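Side-chain contacts in glucose-binding protein (Thermus thermophilus HB27, PDB 2B3F), which binds galactose and glucose, and probably serves as the soluble receptor of a binding-protein-dependent sugar transport system: residues W167-L172 against T362-F367; E174-A179 against E206-V211; Q26-V31 against A292-R297; K2-S7 against K51-G56; G304-N309 against L319-S324. All blocks are in the same frame, centred on the assembly; numbering follows the deposited sequence.

Contact 1 (W167-L172 against T362-F367)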
# COMPACT_ATOMS: atom_id res chain seq x y z
N TRP A 167 -1.10 -5.79 10.46
CA TRP A 167 -1.45 -5.21 9.13
C TRP A 167 -0.87 -6.03 7.98
O TRP A 167 -1.48 -6.10 6.91
CB TRP A 167 -1.10 -3.73 9.02
CG TRP A 167 0.31 -3.41 8.80
CD1 TRP A 167 1.21 -3.02 9.72
CD2 TRP A 167 0.99 -3.41 7.54
NE1 TRP A 167 2.43 -2.81 9.14
CE2 TRP A 167 2.32 -3.03 7.79
CE3 TRP A 167 0.61 -3.71 6.22
CZ2 TRP A 167 3.28 -2.91 6.78
CZ3 TRP A 167 1.56 -3.62 5.22
CH2 TRP A 167 2.88 -3.22 5.50
N THR A 168 0.29 -6.67 8.18
CA THR A 168 0.91 -7.47 7.10
C THR A 168 0.13 -8.76 6.86
O THR A 168 0.19 -9.36 5.79
CB THR A 168 2.40 -7.80 7.36
OG1 THR A 168 2.51 -8.84 8.34
CG2 THR A 168 3.18 -6.60 7.77
N GLN A 169 -0.59 -9.21 7.89
CA GLN A 169 -1.47 -10.37 7.75
C GLN A 169 -2.70 -9.99 6.94
O GLN A 169 -3.14 -10.74 6.08
CB GLN A 169 -1.85 -10.91 9.12
CG GLN A 169 -0.65 -11.33 9.96
CD GLN A 169 -0.95 -11.35 11.46
OE1 GLN A 169 -2.12 -11.41 11.88
NE2 GLN A 169 0.11 -11.23 12.28
N GLN A 170 -3.23 -8.80 7.20
CA GLN A 170 -4.30 -8.24 6.37
C GLN A 170 -3.82 -8.09 4.93
O GLN A 170 -4.56 -8.39 3.99
CB GLN A 170 -4.73 -6.88 6.88
CG GLN A 170 -5.31 -6.83 8.32
CD GLN A 170 -5.74 -5.42 8.66
OE1 GLN A 170 -6.42 -4.77 7.87
NE2 GLN A 170 -5.33 -4.93 9.82
N HIS A 171 -2.58 -7.62 4.77
CA HIS A 171 -1.96 -7.44 3.47
C HIS A 171 -1.91 -8.75 2.70
O HIS A 171 -2.27 -8.80 1.54
CB HIS A 171 -0.55 -6.86 3.61
CG HIS A 171 0.01 -6.41 2.30
ND1 HIS A 171 0.06 -5.09 1.93
CD2 HIS A 171 0.50 -7.13 1.26
CE1 HIS A 171 0.57 -5.00 0.71
NE2 HIS A 171 0.86 -6.23 0.29
N LEU A 172 -1.44 -9.80 3.36
CA LEU A 172 -1.47 -11.13 2.77
C LEU A 172 -2.90 -11.54 2.38
O LEU A 172 -3.13 -12.05 1.27
CB LEU A 172 -0.93 -12.13 3.77
CG LEU A 172 -1.01 -13.58 3.39
CD1 LEU A 172 -0.22 -13.89 2.11
CD2 LEU A 172 -0.47 -14.38 4.60
N THR A 362 -9.22 -6.16 13.77
CA THR A 362 -9.97 -6.94 14.77
C THR A 362 -10.50 -8.23 14.20
O THR A 362 -10.40 -9.31 14.80
CB THR A 362 -11.14 -6.11 15.33
OG1 THR A 362 -10.62 -4.92 15.92
CG2 THR A 362 -11.93 -6.88 16.40
N VAL A 363 -11.08 -8.14 13.01
CA VAL A 363 -11.48 -9.32 12.28
C VAL A 363 -10.30 -10.28 12.11
O VAL A 363 -10.42 -11.49 12.33
CB VAL A 363 -12.07 -8.97 10.89
CG1 VAL A 363 -12.40 -10.24 10.12
CG2 VAL A 363 -13.29 -8.10 11.05
N MET A 364 -9.16 -9.74 11.72
CA MET A 364 -8.00 -10.57 11.51
C MET A 364 -7.56 -11.22 12.83
O MET A 364 -7.27 -12.41 12.84
CB MET A 364 -6.86 -9.75 10.87
CG MET A 364 -5.60 -10.54 10.61
SD MET A 364 -5.86 -11.95 9.51
CE MET A 364 -6.46 -11.11 8.02
N GLU A 365 -7.55 -10.47 13.93
CA GLU A 365 -7.27 -11.07 15.26
C GLU A 365 -8.16 -12.28 15.55
O GLU A 365 -7.67 -13.34 15.97
CB GLU A 365 -7.45 -10.06 16.38
CG GLU A 365 -6.34 -9.04 16.43
CD GLU A 365 -6.47 -8.05 17.57
OE1 GLU A 365 -7.62 -7.73 17.98
OE2 GLU A 365 -5.41 -7.58 18.07
N ILE A 366 -9.46 -12.14 15.30
CA ILE A 366 -10.39 -13.24 15.58
C ILE A 366 -10.23 -14.42 14.60
O ILE A 366 -10.54 -15.58 14.96
CB ILE A 366 -11.86 -12.76 15.78
CG1 ILE A 366 -12.47 -12.17 14.51
CG2 ILE A 366 -11.88 -11.72 16.87
CD1 ILE A 366 -13.13 -13.16 13.61
N PHE A 367 -9.71 -14.18 13.41
CA PHE A 367 -9.35 -15.32 12.58
C PHE A 367 -8.10 -15.99 13.17
O PHE A 367 -8.03 -17.21 13.18
CB PHE A 367 -9.11 -14.98 11.12
CG PHE A 367 -8.87 -16.19 10.29
CD1 PHE A 367 -9.92 -17.08 10.02
CD2 PHE A 367 -7.61 -16.50 9.82
CE1 PHE A 367 -9.71 -18.20 9.26
CE2 PHE A 367 -7.38 -17.66 9.08
CZ PHE A 367 -8.44 -18.50 8.79
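M364, on helix 354-370, points its side chain at Q169 and Q170 of helix 166-190, and almost the whole contact runs through its bent chain. The apolar part comes first. CG of M364 lies anti to its backbone N (chi1 -180°), which sends the chain across to the other helix, and bends at chi2 and chi3 then bring CE onto the backbone of that helix, with SD beside Q169 CB. There the methyl CE of M364 rests 4.0 Å from CA of Q170 and 3.9 Å from the carbonyl O of Q169. Higher up, M364 CB meets Q170 CG at 4.2 Å, while M364 CG lies 4.1 Å from Q169 CB, so the methylene parts of both glutamines serve as packing surface.

The polar ends of the glutamines are engaged nearer their own helix start. The amide OE1 of Q169 comes within 3.8 Å of M364 CG, a van der Waals approach, whereas its NE2 is hydrogen-bonded to the carbonyl of G164; NE2 of Q170 goes to OD1 of N166. Were M364 cut back to alanine, the glutamine methylenes would probably lose their cover and a gap would open between the helices.

F208 and W205 of helix 199-212 also touch M364, so a third helix packs on it. All three touching residues are buried, and the side chain of Q170 is about 8 Å from that of A42, a galactose-binding residue. This is helix-helix packing of the kind found in the alpha/beta lobes of periplasmic solute-binding proteins, here near the sugar pocket.

Contact 2 (E174-A179 against E206-V211)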
# COMPACT_ATOMS: atom_id res chain seq x y z
N GLU A 174 -5.48 -9.75 1.48
CA GLU A 174 -6.09 -9.11 0.29
C GLU A 174 -5.58 -9.76 -1.00
O GLU A 174 -6.31 -9.85 -1.98
CB GLU A 174 -6.00 -7.59 0.29
CG GLU A 174 -4.64 -6.95 0.17
CD GLU A 174 -4.73 -5.42 0.22
OE1 GLU A 174 -5.78 -4.88 0.67
OE2 GLU A 174 -3.74 -4.76 -0.16
N SER A 175 -4.34 -10.23 -1.00
CA SER A 175 -3.83 -11.02 -2.15
C SER A 175 -4.58 -12.35 -2.28
O SER A 175 -5.00 -12.74 -3.37
CB SER A 175 -2.34 -11.29 -2.05
OG SER A 175 -1.58 -10.24 -2.63
N VAL A 176 -4.72 -13.06 -1.16
CA VAL A 176 -5.47 -14.32 -1.17
C VAL A 176 -6.90 -14.11 -1.65
O VAL A 176 -7.37 -14.85 -2.52
CB VAL A 176 -5.44 -15.01 0.23
CG1 VAL A 176 -6.39 -16.20 0.28
CG2 VAL A 176 -4.02 -15.42 0.60
N ALA A 177 -7.60 -13.11 -1.10
CA ALA A 177 -8.96 -12.80 -1.49
C ALA A 177 -9.09 -12.47 -2.99
O ALA A 177 -10.03 -12.92 -3.67
CB ALA A 177 -9.51 -11.65 -0.65
N LEU A 178 -8.15 -11.68 -3.50
CA LEU A 178 -8.19 -11.32 -4.92
C LEU A 178 -8.06 -12.57 -5.78
O LEU A 178 -8.78 -12.72 -6.78
CB LEU A 178 -7.08 -10.31 -5.27
CG LEU A 178 -6.97 -9.95 -6.77
CD1 LEU A 178 -8.26 -9.30 -7.28
CD2 LEU A 178 -5.75 -9.05 -7.03
N ALA A 179 -7.15 -13.46 -5.39
CA ALA A 179 -6.93 -14.72 -6.13
C ALA A 179 -8.20 -15.57 -6.12
O ALA A 179 -8.60 -16.11 -7.15
CB ALA A 179 -5.78 -15.50 -5.55
N GLU A 206 -10.64 -19.63 4.08
CA GLU A 206 -10.18 -21.03 4.05
C GLU A 206 -8.79 -21.13 3.44
O GLU A 206 -7.89 -21.76 4.02
CB GLU A 206 -11.14 -21.91 3.24
CG GLU A 206 -10.96 -23.44 3.37
CD GLU A 206 -9.76 -24.11 2.62
OE1 GLU A 206 -9.42 -23.73 1.46
OE2 GLU A 206 -9.18 -25.07 3.21
N VAL A 207 -8.62 -20.53 2.26
CA VAL A 207 -7.34 -20.57 1.60
C VAL A 207 -6.32 -19.82 2.47
O VAL A 207 -5.22 -20.28 2.70
CB VAL A 207 -7.38 -20.00 0.18
CG1 VAL A 207 -5.98 -19.99 -0.44
CG2 VAL A 207 -8.38 -20.81 -0.69
N PHE A 208 -6.71 -18.65 2.98
CA PHE A 208 -5.83 -17.84 3.84
C PHE A 208 -5.28 -18.63 5.05
O PHE A 208 -4.09 -18.58 5.36
CB PHE A 208 -6.58 -16.59 4.30
CG PHE A 208 -5.79 -15.68 5.19
CD1 PHE A 208 -4.67 -15.03 4.70
CD2 PHE A 208 -6.18 -15.44 6.49
CE1 PHE A 208 -3.94 -14.18 5.52
CE2 PHE A 208 -5.46 -14.60 7.31
CZ PHE A 208 -4.33 -13.97 6.83
N GLY A 209 -6.15 -19.37 5.72
CA GLY A 209 -5.72 -20.19 6.88
C GLY A 209 -4.67 -21.23 6.54
O GLY A 209 -3.73 -21.47 7.32
N ARG A 210 -4.80 -21.86 5.39
CA ARG A 210 -3.81 -22.83 4.95
C ARG A 210 -2.48 -22.13 4.71
O ARG A 210 -1.42 -22.63 5.10
CB ARG A 210 -4.25 -23.54 3.68
CG ARG A 210 -5.48 -24.39 3.85
CD ARG A 210 -5.76 -25.08 2.53
NE ARG A 210 -6.82 -26.08 2.58
CZ ARG A 210 -6.63 -27.35 2.93
NH1 ARG A 210 -5.43 -27.82 3.26
NH2 ARG A 210 -7.67 -28.17 2.93
N VAL A 211 -2.53 -20.96 4.06
CA VAL A 211 -1.34 -20.20 3.77
C VAL A 211 -0.66 -19.76 5.09
O VAL A 211 0.56 -19.80 5.23
CB VAL A 211 -1.69 -18.98 2.87
CG1 VAL A 211 -0.51 -18.05 2.71
CG2 VAL A 211 -2.21 -19.48 1.51
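V176 is the centre of this contact: its side chain, directed at helix 199-212, meets both V207 and F208. The branch that does most of the work is CG1, set anti to the backbone N (chi1 171°). It lies 3.9 Å from CG1 of V207 and, slightly closer, 3.7 Å from the backbone N of F208, so one methyl is pressed against the neighbouring helix at the joint between two successive residues. The second branch turns to the aromatic ring, where CG2 of V176 sits 4.2 Å from CD1 of F208, at the ring edge and near its plane.

These are two helices consecutive in the chain, 166-190 and 199-212, packed across one another within the solute-binding protein fold. Their backbones come close, with CA of V176 and CA of F208 only 6.1 Å apart, consistent with the small V176 and V207 side chains at the crossing.

V207 presents CB and CG1 to V176, the two side chains crossing at a slant. F208 meets V176 at nearly a right angle through its CB, 4.0 Å from V176 CG1, while its ring extends past the valine to an edge-to-face contact with W173. W142 of helix 142-154 also packs on V176 and V211.

Contact 3 (Q26-V31 against A292-R297)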
# COMPACT_ATOMS: atom_id res chain seq x y z
N GLN A 26 16.05 23.32 -2.13
CA GLN A 26 16.77 23.99 -3.23
C GLN A 26 15.90 25.09 -3.85
O GLN A 26 16.37 26.20 -4.13
CB GLN A 26 17.13 23.00 -4.34
CG GLN A 26 18.28 22.08 -4.01
CD GLN A 26 18.75 21.29 -5.22
OE1 GLN A 26 19.37 21.85 -6.14
NE2 GLN A 26 18.45 19.98 -5.23
N LYS A 27 14.63 24.76 -4.09
CA LYS A 27 13.73 25.69 -4.76
C LYS A 27 13.30 26.79 -3.82
O LYS A 27 13.04 27.91 -4.26
CB LYS A 27 12.48 24.96 -5.27
CG LYS A 27 12.78 23.93 -6.34
CD LYS A 27 11.54 23.11 -6.68
CE LYS A 27 11.82 22.08 -7.78
NZ LYS A 27 11.64 22.67 -9.15
N TYR A 28 13.20 26.49 -2.53
CA TYR A 28 12.65 27.42 -1.57
C TYR A 28 13.56 27.48 -0.36
O TYR A 28 13.21 26.96 0.69
CB TYR A 28 11.23 27.00 -1.16
CG TYR A 28 10.31 26.78 -2.33
CD1 TYR A 28 9.91 27.85 -3.14
CD2 TYR A 28 9.85 25.50 -2.66
CE1 TYR A 28 9.09 27.65 -4.21
CE2 TYR A 28 9.01 25.30 -3.74
CZ TYR A 28 8.63 26.38 -4.52
OH TYR A 28 7.80 26.18 -5.60
N PRO A 29 14.73 28.11 -0.52
CA PRO A 29 15.73 28.16 0.56
C PRO A 29 15.25 28.85 1.83
O PRO A 29 15.78 28.58 2.92
CB PRO A 29 16.92 28.89 -0.09
CG PRO A 29 16.38 29.58 -1.28
CD PRO A 29 15.21 28.77 -1.75
N GLY A 30 14.25 29.71 1.72
CA GLY A 30 13.67 30.32 2.91
C GLY A 30 13.01 29.40 3.92
O GLY A 30 12.97 29.70 5.11
N VAL A 31 12.51 28.25 3.45
CA VAL A 31 11.58 27.45 4.26
C VAL A 31 12.31 26.43 5.14
O VAL A 31 13.11 25.64 4.64
CB VAL A 31 10.57 26.68 3.37
CG1 VAL A 31 9.53 25.97 4.24
CG2 VAL A 31 9.88 27.61 2.38
N ALA A 292 2.76 24.96 1.63
CA ALA A 292 2.11 23.64 1.39
C ALA A 292 1.70 23.49 -0.06
O ALA A 292 1.93 22.46 -0.70
CB ALA A 292 0.91 23.48 2.31
N ILE A 293 1.12 24.54 -0.63
CA ILE A 293 0.74 24.54 -2.05
C ILE A 293 1.96 24.30 -2.93
O ILE A 293 1.92 23.54 -3.89
CB ILE A 293 0.01 25.86 -2.44
CG1 ILE A 293 -1.38 25.91 -1.80
CG2 ILE A 293 -0.08 25.98 -3.96
CD1 ILE A 293 -2.06 27.25 -1.84
N ASN A 294 3.08 24.95 -2.61
CA ASN A 294 4.30 24.72 -3.38
C ASN A 294 4.84 23.29 -3.23
O ASN A 294 5.42 22.71 -4.14
CB ASN A 294 5.34 25.78 -3.02
CG ASN A 294 4.95 27.17 -3.55
OD1 ASN A 294 4.19 27.26 -4.52
ND2 ASN A 294 5.47 28.23 -2.93
N TRP A 295 4.61 22.68 -2.06
CA TRP A 295 4.94 21.27 -1.89
C TRP A 295 4.07 20.42 -2.82
O TRP A 295 4.57 19.52 -3.50
CB TRP A 295 4.77 20.87 -0.41
CG TRP A 295 4.88 19.40 -0.14
CD1 TRP A 295 3.86 18.55 0.11
CD2 TRP A 295 6.08 18.60 -0.08
NE1 TRP A 295 4.33 17.28 0.32
CE2 TRP A 295 5.69 17.28 0.20
CE3 TRP A 295 7.44 18.88 -0.23
CZ2 TRP A 295 6.61 16.24 0.35
CZ3 TRP A 295 8.35 17.85 -0.12
CH2 TRP A 295 7.93 16.54 0.19
N LEU A 296 2.77 20.69 -2.87
CA LEU A 296 1.86 19.95 -3.77
C LEU A 296 2.31 20.05 -5.24
O LEU A 296 2.29 19.07 -5.99
CB LEU A 296 0.42 20.45 -3.62
CG LEU A 296 -0.21 20.33 -2.23
CD1 LEU A 296 -1.66 20.77 -2.26
CD2 LEU A 296 -0.08 18.89 -1.69
N ARG A 297 2.73 21.25 -5.65
CA ARG A 297 3.19 21.45 -7.02
C ARG A 297 4.42 20.61 -7.31
O ARG A 297 4.57 20.06 -8.40
CB ARG A 297 3.45 22.94 -7.29
CG ARG A 297 2.19 23.79 -7.21
CD ARG A 297 2.49 25.28 -7.38
NE ARG A 297 3.26 25.46 -8.61
CZ ARG A 297 4.41 26.13 -8.72
NH1 ARG A 297 4.95 26.75 -7.67
NH2 ARG A 297 5.01 26.20 -9.91
O HOH W 1 7.06 23.59 -6.17
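The phenol end of Y28 lies against the N294 side chain, with ring and amide planes nearly parallel at 7°. CG of Y28 stands anti to the carbonyl carbon (chi1 -53°), which carries the ring toward helix 289-299. CZ of Y28 is 3.7 Å from CB of N294, and CE1 of Y28 is 3.9 Å from the amide ND2 of N294, the carboxamide approaching the outer half of the ring obliquely. With no direct hydrogen bond, OH of Y28 is 3.6 Å from both N294 CB and R297 NH1.

A water, in plane at the edge of the tyrosine ring, makes the polar link, 2.8 Å from OH of Y28 and 2.8 Å from the carbonyl O of N294, to which it donates. Further out, R297 NH1 gives a hydrogen bond to OD1 of N294; OD1 lies in the guanidinium plane, while NH1 stands above the carbonyl plane. R297 NE forms a salt bridge with E91.

Y28 is the first residue past helix 15-27 and opens a type I turn, Y28 to V31; K27 CB lies over one ring face, toward its rim. The contact joins the first helix-to-strand turn of the solute-binding protein fold to helix 289-299.

Contact 4 (K2-S7 against K51-G56)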
# COMPACT_ATOMS: atom_id res chain seq x y z
N LYS A 2 8.05 28.23 7.32
CA LYS A 2 8.02 26.84 7.73
C LYS A 2 7.10 26.01 6.85
O LYS A 2 6.22 26.53 6.15
CB LYS A 2 7.56 26.74 9.18
CG LYS A 2 8.50 27.42 10.16
CD LYS A 2 8.00 27.34 11.57
CE LYS A 2 8.94 28.09 12.51
NZ LYS A 2 8.64 29.57 12.51
N LEU A 3 7.34 24.70 6.87
CA LEU A 3 6.47 23.73 6.23
C LEU A 3 6.55 22.43 7.03
O LEU A 3 7.62 21.87 7.18
CB LEU A 3 6.90 23.46 4.80
CG LEU A 3 6.12 22.31 4.12
CD1 LEU A 3 4.67 22.70 3.82
CD2 LEU A 3 6.84 21.86 2.86
N GLU A 4 5.40 21.99 7.52
CA GLU A 4 5.31 20.78 8.33
C GLU A 4 4.63 19.68 7.50
O GLU A 4 3.46 19.77 7.18
CB GLU A 4 4.51 21.03 9.60
CG GLU A 4 4.47 19.82 10.50
CD GLU A 4 3.61 20.02 11.72
OE1 GLU A 4 2.60 20.75 11.63
OE2 GLU A 4 3.94 19.43 12.77
N ILE A 5 5.41 18.65 7.19
CA ILE A 5 4.98 17.54 6.34
C ILE A 5 4.77 16.33 7.25
O ILE A 5 5.72 15.89 7.89
CB ILE A 5 6.03 17.15 5.32
CG1 ILE A 5 6.35 18.33 4.37
CG2 ILE A 5 5.57 15.96 4.49
CD1 ILE A 5 7.61 18.13 3.58
N PHE A 6 3.55 15.81 7.24
CA PHE A 6 3.16 14.70 8.11
C PHE A 6 3.09 13.42 7.27
O PHE A 6 2.49 13.39 6.20
CB PHE A 6 1.82 15.05 8.76
CG PHE A 6 1.34 14.08 9.82
CD1 PHE A 6 1.40 14.43 11.16
CD2 PHE A 6 0.75 12.87 9.46
CE1 PHE A 6 0.93 13.55 12.16
CE2 PHE A 6 0.26 12.00 10.46
CZ PHE A 6 0.36 12.36 11.80
N SER A 7 3.73 12.35 7.74
CA SER A 7 3.76 11.09 7.00
C SER A 7 4.16 9.96 7.95
O SER A 7 4.44 10.20 9.13
CB SER A 7 4.77 11.14 5.83
OG SER A 7 6.12 10.96 6.27
N LYS A 51 -5.56 11.99 13.68
CA LYS A 51 -6.90 12.17 14.25
C LYS A 51 -6.88 13.12 15.46
O LYS A 51 -7.68 14.05 15.55
CB LYS A 51 -7.50 10.83 14.62
CG LYS A 51 -8.90 10.90 15.15
CD LYS A 51 -9.56 9.54 15.08
CE LYS A 51 -10.62 9.38 16.15
NZ LYS A 51 -11.24 8.00 16.06
N THR A 52 -5.93 12.92 16.37
CA THR A 52 -5.76 13.80 17.52
C THR A 52 -5.49 15.25 17.08
O THR A 52 -6.07 16.19 17.61
CB THR A 52 -4.59 13.30 18.39
OG1 THR A 52 -4.86 11.95 18.79
CG2 THR A 52 -4.40 14.19 19.63
N ARG A 53 -4.60 15.41 16.11
CA ARG A 53 -4.25 16.74 15.61
C ARG A 53 -5.40 17.43 14.92
O ARG A 53 -5.70 18.59 15.21
CB ARG A 53 -3.06 16.65 14.66
CG ARG A 53 -1.80 16.38 15.39
CD ARG A 53 -0.62 16.68 14.59
NE ARG A 53 -0.54 18.10 14.27
CZ ARG A 53 0.52 18.66 13.71
NH1 ARG A 53 1.57 17.92 13.41
NH2 ARG A 53 0.50 19.96 13.43
N MET A 54 -6.05 16.70 14.02
CA MET A 54 -7.15 17.27 13.25
C MET A 54 -8.32 17.63 14.16
O MET A 54 -8.86 18.73 14.08
CB MET A 54 -7.59 16.30 12.16
CG MET A 54 -6.55 16.09 11.06
SD MET A 54 -6.18 17.56 10.03
CE MET A 54 -7.51 17.46 8.87
N LEU A 55 -8.71 16.72 15.05
CA LEU A 55 -9.84 17.03 15.95
C LEU A 55 -9.49 18.13 16.97
O LEU A 55 -10.36 18.84 17.45
CB LEU A 55 -10.34 15.74 16.64
CG LEU A 55 -10.94 14.65 15.75
CD1 LEU A 55 -11.29 13.40 16.58
CD2 LEU A 55 -12.16 15.16 15.00
N GLY A 56 -8.21 18.25 17.30
CA GLY A 56 -7.76 19.29 18.21
C GLY A 56 -7.65 20.65 17.54
O GLY A 56 -7.33 21.65 18.20
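R53 reaches from helix 44-55 to E4 on strand 2-7, a helix-to-sheet salt bridge in the alpha/beta lobe that carries the N terminus of this periplasmic-type binding protein. Strand 2-7 pairs in parallel with strands 32-37 and 62-66, and E4 and F6 both project from it toward the helix.

Followed outward, the arginine leaves its helix with CB directed at the strand and CG anti to the carbonyl carbon (chi1 -73°). CD carries the chain into a bend at chi3, which turns the guanidinium end-on to the carboxylate. NE is spent behind the salt bridge, hydrogen-bonded to the carbonyl of D58 in the loop after the helix, and this should help fix the rotation of the group. CZ stands 3.6 Å from both E4 OE1 and E4 OE2, equidistant from the two oxygens.

The two terminal nitrogens then take one oxygen each. E4, extended throughout its chain, comes from the opposite direction, and the planes of the two charged groups are inclined by 53°, so the pair is not coplanar. Both oxygens nevertheless lie near the guanidinium plane. R53 NH1 also lies 4.2 Å from F6 CD1, at the ring edge. F6 is buried, its side chain about 6 Å from that of the galactose-binding W8.

The twist shows in the two bonds. NH2 of R53 reaches E4 OE1 at 2.9 Å from the syn side, 27° out of the carboxylate plane, whereas NH1 of R53 meets E4 OE2, likewise at 2.9 Å, from above that plane.

Contact 5 (G304-N309 against L319-S324). Unlike the reference sequence in segment 304-309: S308 (reference Phe).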
# COMPACT_ATOMS: atom_id res chain seq x y z
N GLY A 304 9.85 15.94 -9.36
CA GLY A 304 9.65 15.37 -8.02
C GLY A 304 9.49 13.86 -8.06
O GLY A 304 10.23 13.13 -7.41
N GLN A 305 8.54 13.38 -8.85
CA GLN A 305 8.19 11.97 -8.88
C GLN A 305 9.28 11.06 -9.42
O GLN A 305 9.44 9.91 -8.96
CB GLN A 305 6.85 11.74 -9.65
CG GLN A 305 5.67 12.45 -8.98
CD GLN A 305 4.30 11.96 -9.43
OE1 GLN A 305 4.19 10.96 -10.15
NE2 GLN A 305 3.26 12.67 -9.00
N ASP A 306 10.05 11.54 -10.41
CA ASP A 306 11.13 10.72 -10.94
C ASP A 306 12.44 10.83 -10.14
O ASP A 306 13.38 10.10 -10.40
CB ASP A 306 11.37 11.05 -12.42
CG ASP A 306 10.34 10.40 -13.33
OD1 ASP A 306 9.50 9.57 -12.87
OD2 ASP A 306 10.42 10.71 -14.56
N THR A 307 12.49 11.77 -9.19
CA THR A 307 13.54 11.81 -8.17
C THR A 307 13.25 10.85 -7.01
O THR A 307 14.11 10.05 -6.61
CB THR A 307 13.70 13.24 -7.64
OG1 THR A 307 14.07 14.11 -8.72
CG2 THR A 307 14.76 13.31 -6.55
N SER A 308 12.03 10.91 -6.48
CA SER A 308 11.68 10.13 -5.27
C SER A 308 11.34 8.68 -5.53
O SER A 308 11.78 7.78 -4.78
CB SER A 308 10.54 10.82 -4.52
OG SER A 308 9.41 10.99 -5.35
N ASN A 309 10.54 8.39 -6.55
CA ASN A 309 10.02 7.03 -6.70
C ASN A 309 11.05 5.95 -6.96
O ASN A 309 10.92 4.86 -6.44
CB ASN A 309 8.83 6.98 -7.67
CG ASN A 309 7.60 7.62 -7.08
OD1 ASN A 309 7.15 7.21 -6.01
ND2 ASN A 309 7.07 8.65 -7.73
N LEU A 319 1.74 10.14 -15.92
CA LEU A 319 1.85 9.38 -17.17
C LEU A 319 3.17 9.63 -17.93
O LEU A 319 3.61 8.76 -18.68
CB LEU A 319 0.65 9.70 -18.09
CG LEU A 319 -0.74 9.27 -17.64
CD1 LEU A 319 -1.84 10.01 -18.41
CD2 LEU A 319 -0.90 7.79 -17.80
N ASP A 320 3.79 10.80 -17.74
CA ASP A 320 4.99 11.18 -18.50
C ASP A 320 6.30 10.75 -17.85
O ASP A 320 7.39 11.13 -18.29
CB ASP A 320 5.00 12.68 -18.86
CG ASP A 320 5.10 13.60 -17.65
OD1 ASP A 320 5.16 13.12 -16.48
OD2 ASP A 320 5.13 14.85 -17.88
N SER A 321 6.20 9.92 -16.80
CA SER A 321 7.36 9.40 -16.12
C SER A 321 8.40 8.77 -17.06
O SER A 321 8.05 8.03 -17.98
CB SER A 321 6.92 8.38 -15.05
OG SER A 321 8.05 7.90 -14.31
N ASP A 322 9.67 9.04 -16.80
CA ASP A 322 10.79 8.52 -17.59
C ASP A 322 11.26 7.16 -17.06
O ASP A 322 11.89 7.09 -16.01
CB ASP A 322 11.96 9.52 -17.51
CG ASP A 322 13.18 9.09 -18.32
OD1 ASP A 322 13.20 7.99 -18.92
OD2 ASP A 322 14.15 9.88 -18.31
N PRO A 323 10.98 6.07 -17.80
CA PRO A 323 11.35 4.75 -17.28
C PRO A 323 12.85 4.51 -17.11
O PRO A 323 13.23 3.62 -16.36
CB PRO A 323 10.77 3.77 -18.31
CG PRO A 323 10.56 4.57 -19.51
CD PRO A 323 10.33 5.97 -19.12
N SER A 324 13.71 5.31 -17.76
CA SER A 324 15.15 5.12 -17.64
C SER A 324 15.67 5.52 -16.26
O SER A 324 16.80 5.20 -15.91
CB SER A 324 15.90 5.91 -18.74
OG SER A 324 15.81 7.31 -18.52
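A hydrogen-bonded contact between a helix and the loop that follows it, this surface contact has D306 of helix 302-312 holding S321 and D322 in the segment leading to helix 328-339. It belongs to the alpha/beta fold of the solute-binding proteins, in the helical connection whose helix 302-312 ends at the galactose-binding K312.

The D306 carboxylate uses both oxygens. OD1 accepts the S321 hydroxyl, with S321 OG 2.6 Å from D306 OD1, on the syn lone pair. OD2 takes the backbone amide of D322, D322 N lying 2.9 Å from D306 OD2 in a nearly straight bond (175°), again on the syn side though somewhat out of the carboxylate plane. The serine hydroxyl gets there because OG stands anti to its own backbone N (chi1 -177°). Y326 adds its hydroxyl to OD1 of D306, so that oxygen has a second partner within the same connection.

Held at two neighbouring points, hydroxyl and amide, the loop is pinned in position and rotation of the carboxylate is restrained. With D306 replaced by alanine, the S321 hydroxyl, the D322 amide and the Y326 hydroxyl would probably all lose this acceptor, and the loop could shift from the helix.

D322 meets D306 through its CB, at 3.5 Å from D306 OD2, while its own acid turns away to close an Asx turn. There D322 OD1 accepts twice from one residue and from the same face of its plane: S324 N lies 3.0 Å from D322 OD1, and S324 OG 2.7 Å from that same oxygen.

From the N terminus, strand 2-7 is tied first to helix 44-55, so contact 4 closes a short loop across the opening parallel strands. Contact 3 starts within that loop, at the end of helix 15-27, and closes far later on helix 289-299; the two therefore cross, and they touch through V31, A292 and W295 against strand 2-7. Contact 1 opens on helix 166-190 and closes on helix 354-370, crossing contact 3 and spanning both contact 2, the local packing on helix 199-212, and contact 5, the late helix-to-loop contact. Contacts 1 and 2 share helix 166-190 and meet at F208, on the other side of the chain centre from contact 3.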